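Local coordinates for carbohydrate-binding protein (Flavonifractor plautii, PDB 6N1B) that probably removes the acetyl group from N-acetylgalactosamine of the A blood antigen, and holds the related blood group B trisaccharide next to a calcium ion, at residues A[54-60]-A[120-125]; A[205-209]-A[219-223]; A[256-260]-A[286-290]; A[271-276]-A[335-340]. All coordinates share one frame; numbering follows the deposited sequence.

Contact 1 (A[54-60]-A[120-125]); sequences HPDVVVL and DADMVY. With CA (calcium ion), chain D; CA (calcium ion), chain C.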
loop_
_atom_site.group_PDB
_atom_site.type_symbol
_atom_site.label_atom_id
_atom_site.label_comp_id
_atom_site.label_asym_id
_atom_site.label_seq_id
_atom_site.Cartn_x
_atom_site.Cartn_y
_atom_site.Cartn_z
ATOM N N HIS A 54 -0.710 5.524 -2.530
ATOM C CA HIS A 54 -0.268 4.221 -2.044
ATOM C C HIS A 54 0.091 4.174 -0.545
ATOM O O HIS A 54 1.218 3.879 -0.137
ATOM C CB HIS A 54 0.865 3.677 -2.898
ATOM C CG HIS A 54 1.141 2.201 -2.828
ATOM N ND1 HIS A 54 1.577 1.453 -1.729
ATOM C CD2 HIS A 54 1.070 1.395 -3.944
ATOM C CE1 HIS A 54 1.740 0.194 -2.221
ATOM N NE2 HIS A 54 1.418 0.160 -3.506
ATOM N N PRO A 55 -0.913 4.497 0.293
ATOM C CA PRO A 55 -0.689 4.364 1.691
ATOM C C PRO A 55 -0.547 2.890 2.078
ATOM O O PRO A 55 -1.206 2.048 1.478
ATOM C CB PRO A 55 -1.921 4.961 2.353
ATOM C CG PRO A 55 -2.994 4.625 1.331
ATOM C CD PRO A 55 -2.330 4.809 -0.010
ATOM N N ASP A 56 0.099 2.661 3.229
ATOM C CA ASP A 56 -0.005 1.393 3.944
ATOM C C ASP A 56 -0.042 1.672 5.464
ATOM O O ASP A 56 0.939 2.302 5.951
ATOM C CB ASP A 56 1.085 0.406 3.560
ATOM C CG ASP A 56 0.637 -1.000 3.938
ATOM O OD1 ASP A 56 -0.463 -1.430 3.533
ATOM O OD2 ASP A 56 1.362 -1.665 4.758
ATOM N N VAL A 57 -1.169 1.287 6.061
ATOM C CA VAL A 57 -1.373 1.670 7.436
ATOM C C VAL A 57 -1.244 0.453 8.344
ATOM O O VAL A 57 -1.691 -0.642 7.978
ATOM C CB VAL A 57 -2.787 2.277 7.570
ATOM C CG1 VAL A 57 -3.107 2.656 9.001
ATOM C CG2 VAL A 57 -2.881 3.551 6.736
ATOM N N VAL A 58 -0.594 0.639 9.496
ATOM C CA VAL A 58 -0.496 -0.343 10.558
ATOM C C VAL A 58 -1.295 0.191 11.763
ATOM O O VAL A 58 -1.032 1.305 12.193
ATOM C CB VAL A 58 0.964 -0.601 10.958
ATOM C CG1 VAL A 58 1.007 -1.548 12.157
ATOM C CG2 VAL A 58 1.821 -1.149 9.801
ATOM N N VAL A 59 -2.276 -0.603 12.173
ATOM C CA VAL A 59 -3.094 -0.274 13.349
ATOM C C VAL A 59 -2.761 -1.232 14.481
ATOM O O VAL A 59 -2.962 -2.425 14.319
ATOM C CB VAL A 59 -4.630 -0.311 13.043
ATOM C CG1 VAL A 59 -5.421 0.193 14.265
ATOM C CG2 VAL A 59 -4.913 0.522 11.815
ATOM N N LEU A 60 -2.347 -0.741 15.626
ATOM C CA LEU A 60 -1.951 -1.552 16.763
ATOM C C LEU A 60 -2.932 -1.384 17.923
ATOM O O LEU A 60 -3.518 -0.345 18.070
ATOM C CB LEU A 60 -0.590 -1.042 17.211
ATOM C CG LEU A 60 0.497 -1.053 16.223
ATOM C CD1 LEU A 60 1.749 -0.341 16.779
ATOM C CD2 LEU A 60 0.873 -2.445 15.693
ATOM N N ASP A 120 5.395 2.097 -4.099
ATOM C CA ASP A 120 4.740 0.874 -3.598
ATOM C C ASP A 120 5.187 0.466 -2.212
ATOM O O ASP A 120 5.617 -0.736 -1.994
ATOM C CB ASP A 120 4.939 -0.302 -4.570
ATOM C CG ASP A 120 4.262 -0.127 -5.922
ATOM O OD1 ASP A 120 3.684 0.942 -6.154
ATOM O OD2 ASP A 120 4.512 -0.983 -6.789
ATOM N N ALA A 121 5.084 1.311 -1.214
ATOM C CA ALA A 121 5.471 0.952 0.132
ATOM C C ALA A 121 4.398 0.094 0.820
ATOM O O ALA A 121 3.208 0.288 0.693
ATOM C CB ALA A 121 5.789 2.147 0.947
ATOM N N ASP A 122 4.867 -0.784 1.718
ATOM C CA ASP A 122 4.015 -1.622 2.607
ATOM C C ASP A 122 4.777 -1.935 3.860
ATOM O O ASP A 122 5.996 -2.201 3.765
ATOM C CB ASP A 122 3.620 -2.914 1.845
ATOM C CG ASP A 122 2.666 -3.837 2.591
ATOM O OD1 ASP A 122 1.360 -3.704 2.513
ATOM O OD2 ASP A 122 3.216 -4.710 3.335
ATOM N N MET A 123 4.133 -1.813 5.027
ATOM C CA MET A 123 4.836 -1.899 6.320
ATOM C C MET A 123 4.098 -2.878 7.223
ATOM O O MET A 123 2.866 -2.927 7.303
ATOM C CB MET A 123 4.876 -0.505 6.920
ATOM C CG MET A 123 5.567 -0.356 8.272
ATOM S SD MET A 123 5.957 1.321 8.701
ATOM C CE MET A 123 4.327 1.962 8.983
ATOM N N VAL A 124 4.941 -3.628 7.948
ATOM C CA VAL A 124 4.503 -4.631 8.924
ATOM C C VAL A 124 5.070 -4.345 10.308
ATOM O O VAL A 124 6.232 -4.002 10.407
ATOM C CB VAL A 124 4.988 -6.010 8.446
ATOM C CG1 VAL A 124 4.419 -7.161 9.296
ATOM C CG2 VAL A 124 4.566 -6.257 7.084
ATOM N N TYR A 125 4.249 -4.546 11.328
ATOM C CA TYR A 125 4.747 -4.611 12.701
ATOM C C TYR A 125 5.232 -6.004 13.029
ATOM O O TYR A 125 4.512 -6.984 12.824
ATOM C CB TYR A 125 3.646 -4.224 13.678
ATOM C CG TYR A 125 4.079 -4.317 15.121
ATOM C CD1 TYR A 125 5.074 -3.503 15.594
ATOM C CD2 TYR A 125 3.538 -5.246 15.952
ATOM C CE1 TYR A 125 5.517 -3.543 16.878
ATOM C CE2 TYR A 125 3.936 -5.326 17.308
ATOM C CZ TYR A 125 4.943 -4.512 17.772
ATOM O OH TYR A 125 5.379 -4.649 19.088
HETATM CA CA CA D . -0.177 -3.688 4.409
HETATM CA CA CA C . 2.779 1.679 -7.733
HETATM O O HOH W 1 3.749 3.954 -1.139
HETATM O O HOH W 2 -0.044 -2.764 7.021
HETATM O O HOH W 3 2.145 2.807 -9.259
HETATM O O HOH W 4 1.797 2.899 -6.256
HETATM O O HOH W 5 4.103 3.319 -8.134
HETATM O O HOH W 6 3.908 0.411 -9.039
HETATM O O HOH W 7 -2.281 -3.464 5.419
#

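Contact 2 (A[205-209]-A[219-223]); sequences LSPTI and ILWAN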
loop_
_atom_site.group_PDB
_atom_site.type_symbol
_atom_site.label_atom_id
_atom_site.label_comp_id
_atom_site.label_asym_id
_atom_site.label_seq_id
_atom_site.Cartn_x
_atom_site.Cartn_y
_atom_site.Cartn_z
ATOM N N LEU A 205 5.343 -5.728 -8.434
ATOM C CA LEU A 205 4.656 -4.518 -8.048
ATOM C C LEU A 205 3.809 -4.681 -6.808
ATOM O O LEU A 205 3.207 -5.718 -6.535
ATOM C CB LEU A 205 3.804 -3.950 -9.163
ATOM C CG LEU A 205 4.497 -3.674 -10.532
ATOM C CD1 LEU A 205 3.612 -2.952 -11.437
ATOM C CD2 LEU A 205 5.807 -2.887 -10.313
ATOM N N SER A 206 3.716 -3.572 -6.071
ATOM C CA SER A 206 2.846 -3.516 -4.896
ATOM C C SER A 206 3.032 -4.713 -3.895
ATOM O O SER A 206 2.044 -5.361 -3.540
ATOM C CB SER A 206 1.364 -3.395 -5.314
ATOM O OG SER A 206 0.487 -3.219 -4.216
ATOM N N PRO A 207 4.291 -4.909 -3.504
ATOM C CA PRO A 207 4.472 -5.986 -2.470
ATOM C C PRO A 207 3.653 -5.772 -1.232
ATOM O O PRO A 207 3.571 -4.610 -0.746
ATOM C CB PRO A 207 6.001 -5.867 -2.188
ATOM C CG PRO A 207 6.353 -4.475 -2.467
ATOM C CD PRO A 207 5.526 -4.140 -3.695
ATOM N N THR A 208 3.034 -6.782 -0.701
ATOM C CA THR A 208 2.232 -6.648 0.504
ATOM C C THR A 208 2.575 -7.827 1.369
ATOM O O THR A 208 2.540 -8.991 0.888
ATOM C CB THR A 208 0.742 -6.436 0.188
ATOM O OG1 THR A 208 -0.022 -6.392 1.377
ATOM C CG2 THR A 208 0.130 -7.500 -0.679
ATOM N N ILE A 209 2.896 -7.585 2.638
ATOM C CA ILE A 209 3.416 -8.595 3.563
ATOM C C ILE A 209 2.492 -8.843 4.734
ATOM O O ILE A 209 1.926 -7.895 5.289
ATOM C CB ILE A 209 4.827 -8.139 4.024
ATOM C CG1 ILE A 209 5.820 -8.005 2.909
ATOM C CG2 ILE A 209 5.356 -9.142 5.078
ATOM C CD1 ILE A 209 5.765 -6.741 2.019
ATOM N N ILE A 219 4.700 -13.876 4.462
ATOM C CA ILE A 219 4.208 -14.017 3.124
ATOM C C ILE A 219 4.231 -12.683 2.441
ATOM O O ILE A 219 3.788 -11.674 3.036
ATOM C CB ILE A 219 2.805 -14.662 3.068
ATOM C CG1 ILE A 219 2.718 -15.893 3.963
ATOM C CG2 ILE A 219 2.431 -14.946 1.653
ATOM C CD1 ILE A 219 1.339 -16.502 4.081
ATOM N N LEU A 220 4.686 -12.635 1.198
ATOM C CA LEU A 220 4.706 -11.406 0.408
ATOM C C LEU A 220 3.988 -11.694 -0.912
ATOM O O LEU A 220 4.362 -12.654 -1.613
ATOM C CB LEU A 220 6.146 -10.953 0.176
ATOM C CG LEU A 220 6.374 -9.638 -0.618
ATOM C CD1 LEU A 220 7.753 -9.051 -0.230
ATOM C CD2 LEU A 220 6.293 -9.787 -2.113
ATOM N N TRP A 221 2.930 -10.953 -1.238
ATOM C CA TRP A 221 2.262 -11.029 -2.517
ATOM C C TRP A 221 2.630 -9.817 -3.370
ATOM O O TRP A 221 2.793 -8.703 -2.847
ATOM C CB TRP A 221 0.749 -11.015 -2.371
ATOM C CG TRP A 221 0.167 -12.191 -1.614
ATOM C CD1 TRP A 221 -0.396 -13.329 -2.133
ATOM C CD2 TRP A 221 0.000 -12.323 -0.163
ATOM N NE1 TRP A 221 -0.848 -14.138 -1.139
ATOM C CE2 TRP A 221 -0.632 -13.553 0.086
ATOM C CE3 TRP A 221 0.383 -11.574 0.911
ATOM C CZ2 TRP A 221 -0.933 -13.997 1.357
ATOM C CZ3 TRP A 221 0.099 -12.013 2.184
ATOM C CH2 TRP A 221 -0.543 -13.196 2.416
ATOM N N ALA A 222 2.840 -10.029 -4.649
ATOM C CA ALA A 222 3.204 -8.960 -5.546
ATOM C C ALA A 222 2.589 -9.223 -6.920
ATOM O O ALA A 222 2.255 -10.372 -7.242
ATOM C CB ALA A 222 4.734 -8.789 -5.655
ATOM N N ASN A 223 2.430 -8.159 -7.730
ATOM C CA ASN A 223 1.855 -8.305 -9.077
ATOM C C ASN A 223 2.967 -8.354 -10.111
ATOM O O ASN A 223 3.832 -7.475 -10.205
ATOM C CB ASN A 223 0.888 -7.165 -9.347
ATOM C CG ASN A 223 0.213 -7.249 -10.653
ATOM O OD1 ASN A 223 0.026 -8.374 -11.185
ATOM N ND2 ASN A 223 -0.229 -6.127 -11.185
#

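Contact 3 (A[256-260]-A[286-290]); sequences NGFLG and CISQC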
loop_
_atom_site.group_PDB
_atom_site.type_symbol
_atom_site.label_atom_id
_atom_site.label_comp_id
_atom_site.label_asym_id
_atom_site.label_seq_id
_atom_site.Cartn_x
_atom_site.Cartn_y
_atom_site.Cartn_z
ATOM N N ASN A 256 -3.909 -18.645 -6.930
ATOM C CA ASN A 256 -5.028 -19.119 -7.749
ATOM C C ASN A 256 -6.295 -18.371 -7.440
ATOM O O ASN A 256 -6.524 -18.029 -6.256
ATOM C CB ASN A 256 -5.300 -20.623 -7.510
ATOM C CG ASN A 256 -4.070 -21.443 -7.821
ATOM O OD1 ASN A 256 -3.589 -22.276 -6.927
ATOM N ND2 ASN A 256 -3.515 -21.292 -8.990
ATOM N N GLY A 257 -7.105 -18.086 -8.435
ATOM C CA GLY A 257 -8.429 -17.542 -8.177
ATOM C C GLY A 257 -8.394 -16.102 -7.661
ATOM O O GLY A 257 -9.451 -15.733 -7.072
ATOM N N PHE A 258 -7.343 -15.346 -7.841
ATOM C CA PHE A 258 -7.208 -14.049 -7.165
ATOM C C PHE A 258 -8.359 -13.155 -7.414
ATOM O O PHE A 258 -8.928 -12.572 -6.423
ATOM C CB PHE A 258 -5.865 -13.437 -7.571
ATOM C CG PHE A 258 -5.506 -12.205 -6.788
ATOM C CD1 PHE A 258 -5.251 -12.295 -5.438
ATOM C CD2 PHE A 258 -5.490 -10.948 -7.399
ATOM C CE1 PHE A 258 -4.904 -11.184 -4.680
ATOM C CE2 PHE A 258 -5.148 -9.831 -6.638
ATOM C CZ PHE A 258 -4.850 -9.935 -5.326
ATOM N N LEU A 259 -8.770 -12.995 -8.657
ATOM C CA LEU A 259 -9.897 -12.173 -9.025
ATOM C C LEU A 259 -10.853 -12.940 -9.952
ATOM O O LEU A 259 -10.402 -13.910 -10.602
ATOM C CB LEU A 259 -9.496 -10.897 -9.725
ATOM C CG LEU A 259 -8.724 -9.913 -8.832
ATOM C CD1 LEU A 259 -7.886 -8.938 -9.721
ATOM C CD2 LEU A 259 -9.670 -9.113 -7.918
ATOM N N GLY A 260 -12.072 -12.532 -10.011
ATOM C CA GLY A 260 -13.098 -13.165 -10.784
ATOM C C GLY A 260 -13.716 -12.238 -11.828
ATOM O O GLY A 260 -13.034 -11.398 -12.402
ATOM N N CYS A 286 -8.112 -9.489 1.023
ATOM C CA CYS A 286 -7.314 -8.603 0.155
ATOM C C CYS A 286 -8.248 -7.590 -0.541
ATOM O O CYS A 286 -9.317 -7.920 -1.022
ATOM C CB CYS A 286 -6.606 -9.491 -0.902
ATOM S SG CYS A 286 -5.745 -8.499 -2.180
ATOM N N ILE A 287 -7.734 -6.348 -0.512
ATOM C CA ILE A 287 -8.324 -5.308 -1.347
ATOM C C ILE A 287 -7.405 -5.142 -2.533
ATOM O O ILE A 287 -6.241 -4.758 -2.409
ATOM C CB ILE A 287 -8.478 -3.969 -0.514
ATOM C CG1 ILE A 287 -9.517 -4.143 0.521
ATOM C CG2 ILE A 287 -8.842 -2.871 -1.463
ATOM C CD1 ILE A 287 -9.812 -2.891 1.337
ATOM N N SER A 288 -7.971 -5.416 -3.706
ATOM C CA SER A 288 -7.254 -5.374 -4.996
ATOM C C SER A 288 -7.707 -4.159 -5.828
ATOM O O SER A 288 -8.912 -4.047 -6.120
ATOM C CB SER A 288 -7.557 -6.677 -5.778
ATOM O OG SER A 288 -7.091 -6.578 -7.088
ATOM N N GLN A 289 -6.764 -3.317 -6.191
ATOM C CA GLN A 289 -7.006 -2.315 -7.229
ATOM C C GLN A 289 -6.828 -3.052 -8.547
ATOM O O GLN A 289 -5.742 -3.591 -8.834
ATOM C CB GLN A 289 -5.950 -1.194 -7.109
ATOM C CG GLN A 289 -6.077 -0.194 -8.230
ATOM C CD GLN A 289 -4.864 0.684 -8.415
ATOM O OE1 GLN A 289 -3.894 0.593 -7.642
ATOM N NE2 GLN A 289 -4.861 1.488 -9.529
ATOM N N CYS A 290 -7.920 -3.132 -9.329
ATOM C CA CYS A 290 -8.026 -4.036 -10.464
ATOM C C CYS A 290 -8.783 -3.421 -11.589
ATOM O O CYS A 290 -9.369 -2.318 -11.439
ATOM C CB CYS A 290 -8.566 -5.402 -10.016
ATOM S SG CYS A 290 -10.225 -5.289 -9.282
#

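Contact 4 (A[271-276]-A[335-340]); sequences WHQDVQ and YRSSFY. With CA (calcium ion), chain C; CA (calcium ion), chain D; GLA (alpha-D-galactopyranose), chain B.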
loop_
_atom_site.group_PDB
_atom_site.type_symbol
_atom_site.label_atom_id
_atom_site.label_comp_id
_atom_site.label_asym_id
_atom_site.label_seq_id
_atom_site.Cartn_x
_atom_site.Cartn_y
_atom_site.Cartn_z
ATOM N N TRP A 271 -3.773 -4.893 -10.480
ATOM C CA TRP A 271 -2.720 -3.880 -10.561
ATOM C C TRP A 271 -1.918 -3.773 -9.297
ATOM O O TRP A 271 -0.689 -3.999 -9.268
ATOM C CB TRP A 271 -3.242 -2.445 -10.991
ATOM C CG TRP A 271 -2.134 -1.429 -11.071
ATOM C CD1 TRP A 271 -2.015 -0.277 -10.286
ATOM C CD2 TRP A 271 -0.933 -1.503 -11.865
ATOM N NE1 TRP A 271 -0.885 0.365 -10.616
ATOM C CE2 TRP A 271 -0.190 -0.323 -11.591
ATOM C CE3 TRP A 271 -0.477 -2.371 -12.884
ATOM C CZ2 TRP A 271 0.999 -0.035 -12.166
ATOM C CZ3 TRP A 271 0.733 -2.057 -13.480
ATOM C CH2 TRP A 271 1.485 -0.925 -13.148
ATOM N N HIS A 272 -2.562 -3.416 -8.172
ATOM C CA HIS A 272 -1.909 -3.189 -6.895
ATOM C C HIS A 272 -2.822 -3.804 -5.825
ATOM O O HIS A 272 -4.023 -3.995 -6.040
ATOM C CB HIS A 272 -1.640 -1.702 -6.624
ATOM C CG HIS A 272 -0.459 -1.097 -7.221
ATOM N ND1 HIS A 272 0.256 -1.629 -8.270
ATOM C CD2 HIS A 272 0.171 0.070 -6.897
ATOM C CE1 HIS A 272 1.301 -0.833 -8.530
ATOM N NE2 HIS A 272 1.294 0.205 -7.718
ATOM N N GLN A 273 -2.274 -4.111 -4.638
ATOM C CA GLN A 273 -3.067 -4.837 -3.621
ATOM C C GLN A 273 -2.465 -4.692 -2.225
ATOM O O GLN A 273 -1.282 -4.418 -2.083
ATOM C CB GLN A 273 -3.170 -6.325 -3.960
ATOM C CG GLN A 273 -1.810 -7.041 -4.113
ATOM C CD GLN A 273 -1.104 -6.829 -5.449
ATOM O OE1 GLN A 273 -1.770 -6.827 -6.527
ATOM N NE2 GLN A 273 0.252 -6.673 -5.409
ATOM N N ASP A 274 -3.358 -4.917 -1.237
ATOM C CA ASP A 274 -2.971 -4.988 0.191
ATOM C C ASP A 274 -3.709 -6.227 0.713
ATOM O O ASP A 274 -4.879 -6.438 0.470
ATOM C CB ASP A 274 -3.434 -3.737 0.954
ATOM C CG ASP A 274 -2.965 -3.705 2.396
ATOM O OD1 ASP A 274 -1.783 -4.107 2.646
ATOM O OD2 ASP A 274 -3.713 -3.217 3.266
ATOM N N VAL A 275 -2.969 -6.962 1.525
ATOM C CA VAL A 275 -3.524 -8.209 2.181
ATOM C C VAL A 275 -3.437 -8.088 3.693
ATOM O O VAL A 275 -2.474 -7.554 4.230
ATOM C CB VAL A 275 -2.788 -9.467 1.703
ATOM C CG1 VAL A 275 -3.339 -10.743 2.354
ATOM C CG2 VAL A 275 -2.850 -9.579 0.179
ATOM N N GLN A 276 -4.449 -8.627 4.387
ATOM C CA GLN A 276 -4.425 -8.791 5.842
ATOM C C GLN A 276 -4.850 -10.217 6.188
ATOM O O GLN A 276 -5.771 -10.733 5.576
ATOM C CB GLN A 276 -5.392 -7.829 6.520
ATOM C CG GLN A 276 -5.013 -6.365 6.451
ATOM C CD GLN A 276 -4.023 -6.019 7.492
ATOM O OE1 GLN A 276 -4.363 -5.837 8.679
ATOM N NE2 GLN A 276 -2.707 -6.000 7.119
ATOM N N TYR A 335 -6.949 4.094 -6.576
ATOM C CA TYR A 335 -5.581 3.587 -6.591
ATOM C C TYR A 335 -5.357 2.688 -5.347
ATOM O O TYR A 335 -6.288 2.340 -4.647
ATOM C CB TYR A 335 -4.556 4.767 -6.715
ATOM C CG TYR A 335 -3.352 4.436 -7.559
ATOM C CD1 TYR A 335 -3.545 4.437 -8.980
ATOM C CD2 TYR A 335 -2.109 4.091 -7.097
ATOM C CE1 TYR A 335 -2.478 4.076 -9.822
ATOM C CE2 TYR A 335 -1.061 3.711 -7.893
ATOM C CZ TYR A 335 -1.285 3.712 -9.307
ATOM O OH TYR A 335 -0.242 3.275 -10.144
ATOM N N ARG A 336 -4.105 2.281 -5.142
ATOM C CA ARG A 336 -3.848 1.303 -4.123
ATOM C C ARG A 336 -4.300 1.714 -2.771
ATOM O O ARG A 336 -4.106 2.872 -2.371
ATOM C CB ARG A 336 -2.338 0.975 -4.147
ATOM C CG ARG A 336 -1.981 -0.290 -3.343
ATOM C CD ARG A 336 -1.682 -0.124 -1.841
ATOM N NE ARG A 336 -1.044 -1.376 -1.391
ATOM C CZ ARG A 336 -0.623 -1.605 -0.140
ATOM N NH1 ARG A 336 -0.822 -0.724 0.817
ATOM N NH2 ARG A 336 -0.107 -2.779 0.146
ATOM N N SER A 337 -4.927 0.805 -2.050
ATOM C CA SER A 337 -5.587 1.112 -0.790
ATOM C C SER A 337 -5.099 0.171 0.290
ATOM O O SER A 337 -4.675 -0.973 0.003
ATOM C CB SER A 337 -7.069 1.041 -1.004
ATOM O OG SER A 337 -7.464 2.008 -2.027
ATOM N N SER A 338 -5.126 0.574 1.545
ATOM C CA SER A 338 -4.747 -0.212 2.704
ATOM C C SER A 338 -5.920 -0.314 3.639
ATOM O O SER A 338 -6.714 0.577 3.719
ATOM C CB SER A 338 -3.533 0.448 3.340
ATOM O OG SER A 338 -3.088 -0.237 4.482
ATOM N N PHE A 339 -6.018 -1.400 4.390
ATOM C CA PHE A 339 -7.168 -1.534 5.281
ATOM C C PHE A 339 -6.802 -2.186 6.580
ATOM O O PHE A 339 -5.770 -2.903 6.707
ATOM C CB PHE A 339 -8.304 -2.295 4.615
ATOM C CG PHE A 339 -8.092 -3.753 4.472
ATOM C CD1 PHE A 339 -7.212 -4.274 3.483
ATOM C CD2 PHE A 339 -8.718 -4.606 5.245
ATOM C CE1 PHE A 339 -7.062 -5.642 3.374
ATOM C CE2 PHE A 339 -8.561 -6.013 5.184
ATOM C CZ PHE A 339 -7.748 -6.492 4.209
ATOM N N TYR A 340 -7.717 -1.989 7.524
ATOM C CA TYR A 340 -7.673 -2.738 8.818
ATOM C C TYR A 340 -9.091 -3.162 9.105
ATOM O O TYR A 340 -10.046 -2.349 9.030
ATOM C CB TYR A 340 -7.173 -1.840 9.937
ATOM C CG TYR A 340 -7.169 -2.397 11.307
ATOM C CD1 TYR A 340 -6.406 -3.552 11.579
ATOM C CD2 TYR A 340 -7.967 -1.896 12.292
ATOM C CE1 TYR A 340 -6.392 -4.106 12.874
ATOM C CE2 TYR A 340 -7.894 -2.451 13.614
ATOM C CZ TYR A 340 -7.171 -3.574 13.834
ATOM O OH TYR A 340 -7.146 -4.157 15.091
HETATM CA CA CA C . 2.779 1.679 -7.733
HETATM CA CA CA D . -0.177 -3.688 4.409
HETATM C C1 GLA B . 3.275 3.155 -12.966
HETATM C C2 GLA B . 3.734 2.914 -11.490
HETATM C C3 GLA B . 5.261 2.741 -11.454
HETATM C C4 GLA B . 5.748 1.617 -12.440
HETATM C C5 GLA B . 5.109 1.826 -13.848
HETATM C C6 GLA B . 5.250 0.637 -14.710
HETATM O O2 GLA B . 3.344 4.125 -10.739
HETATM O O3 GLA B . 5.793 2.529 -9.926
HETATM O O4 GLA B . 5.350 0.432 -11.859
HETATM O O5 GLA B . 3.623 1.964 -13.762
HETATM O O6 GLA B . 4.732 0.850 -16.094
HETATM O O HOH W 7 -2.281 -3.464 5.419
HETATM O O HOH W 3 2.145 2.807 -9.259
HETATM O O HOH W 4 1.797 2.899 -6.256
HETATM O O HOH W 5 4.103 3.319 -8.134
HETATM O O HOH W 6 3.908 0.411 -9.039
#

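Contact 1 (A[54-60]-A[120-125])
The imidazole of His54 has Asp120 CA over one face, a CH-pi contact with CA 3.4 Å from the ring centroid, and Ala121 O at its edge, near the ring plane. The carboxylates of Asp56 and Asp122 have planes 31° apart and converge on one calcium. Asp56 chelates it through both oxygens, OD1 at 2.4 Å and OD2 at 2.6 Å, while Asp122 gives OD1 alone, also at 2.4 Å. With its carboxylate swung anti to the backbone N (chi1 -160°), Asp56 reaches across to the neighbouring strand, where OD2 takes the Met123 N-H on its anti side, somewhat out of the carboxylate plane, at 2.8 Å and 168°. The two strands run almost parallel but in different sheets; they are the first strands of adjacent blades in a five-bladed beta-propeller, and this calcium sits in the central channel, completed in part by Asp274. Two waters bridge the backbones: one links His54 O to Ala121 N, another Val57 O to Met123 O and the calcium. Arg336 bonds to both Asp56 OD1 and Asp122 OD1, probably offsetting their charge. Further along, Val58 CG2 presses on Met123 O at 3.2 Å and Leu60 CD2 meets Tyr125 CG obliquely at 3.8 Å. At the other end Asp120 OD1 binds the second calcium at 2.0 Å, while its OD2 is held by Ser206 N.

Contact 2 (A[205-209]-A[219-223])
Leu205 pairs with Asn223 through two backbone hydrogen bonds, Leu205 N to Asn223 O at 2.9 Å and Asn223 N to Leu205 O at 2.8 Å. The Leu205 side chain touches the bound galactose, so this end of the pairing belongs to the glycan pocket. At Ser206 the chain turns a corner, and its N-H goes to Asp120 and its carbonyl to Gln273 rather than to the partner strand. The register slips by one residue here, a beta bulge in the antiparallel hairpin of strands 207-212 and 217-224, which are the two inner strands of a propeller blade. Pro207 CB rests on Leu220 CD2 at 3.9 Å, and its CA points at Trp221 O. Thr208 restores the regular pattern, its N bonding Trp221 O and its O receiving Trp221 N, both at 2.9 Å. Thr208 O also lies at the edge of the indole, 3.4 Å from Trp221 CE3. Because OG1 stands anti to the backbone N (chi1 176°), it leaves the hairpin for Val275 N, Asp122 and Asp274 near the channel calcium, and CG2 is left against Trp221 CB. Ile209 turns to the face that carries Leu220, where Ile209 CD1 and Leu220 CD1 touch at 3.8 Å.

Contact 3 (A[256-260]-A[286-290])
Leu259, Phe258 and Ser288 carry most of this contact, in which two consecutive side chains of a loop fit against one face of strand 286-290 without a hydrogen bond between them. Leu259 turns both methyls on Ser288 OG from one side, CD1 at 3.6 Å and CD2 at 3.7 Å. The CD1 branch reaches on to Cys290 CB, also at 3.6 Å, linking two successive residues on this side of the strand. Phe258, with its ring thrown anti to the backbone N (chi1 -171°), lies beside Leu259, CE2 3.8 Å from Ser288 OG. The far rim of that ring meets Cys286, where CZ and SG are 3.6 Å apart. This is a sulfur-aromatic contact of oblique geometry, the sulfur 68° off the ring normal and 4.7 Å from the centroid. Cys286, Ser288 and Cys290 alternate with residues that turn away, so the loop covers every second side chain. The loop leaves the outermost strand of one propeller blade, 253-254, and packs on strand 283-291 of the next; Phe258 O is fixed by Thr304 of strand 300-306, and the Phe258 ring meets Trp312 edge-to-face. Ile287 and Gln289, on the reverse side of the strand, pack instead on strand 333-342.

Contact 4 (A[271-276]-A[335-340])
This is a blade-to-blade contact in which two inner strands, 271-276 and 335-340, run almost parallel in separate sheets and are joined by side chains, several of which bond to the opposite backbone. Arg336 and Asp274 carry the middle. The Arg336 chain bends at chi2 (-88°) and lays the guanidinium under Asp274 CB, which covers one face, while Gln273 O sits near its edge and accepts from NH2 at 3.0 Å and, weakly, from NE. Asp274 divides its oxygens: OD1 binds the channel calcium at 2.4 Å, and OD2 accepts Phe339 N at 3.1 Å and a hydrogen bond from a calcium-bound water. Phe339 offers a ring face to Gln276 CG, 3.8 Å from the centroid, with Asp274 O at the ring edge. At the pocket end Trp271 NE1 donates to Tyr335 OH at 3.0 Å and 156°; the Tyr335 ring lies oblique to both Trp271 and His272, whose rings overlap near their rims. The His272 ring is steered by ND1, which bonds Trp271 O, so that NE2 can bind the second calcium at 2.1 Å; Asp120 and four waters complete that site. Trp271 and His272 both face Gln289, a classic beta bulge, and Trp271 CH2 lies 3.6 Å from galactose O5. Inner strands carrying metal ligands to the central channel, with a sugar pocket at one end, form the glycan site of this five-bladed propeller.

In the fold
From the N terminus, contact 1 comes first, closing 59 intervening residues so that strand 52-60 lies beside strand 116-126 of the next blade. Contact 2 follows in series, a tight hairpin with nine residues between its segments; it touches contact 1 where Ser206 and Ile209 bond Asp120 and Asp122. Contact 3 closes 25 residues and contact 4 closes 58; the two cross, since 271-276 lies between the segments of contact 3 and 286-290 between those of contact 4. Their strands 269-278 and 283-291 are neighbours in one sheet, joined by backbone bonds of Gln289. Contacts 1 and 4 share both calcium ions, while contact 3, centred about 19 Å from the centre of contact 1, lies farther out.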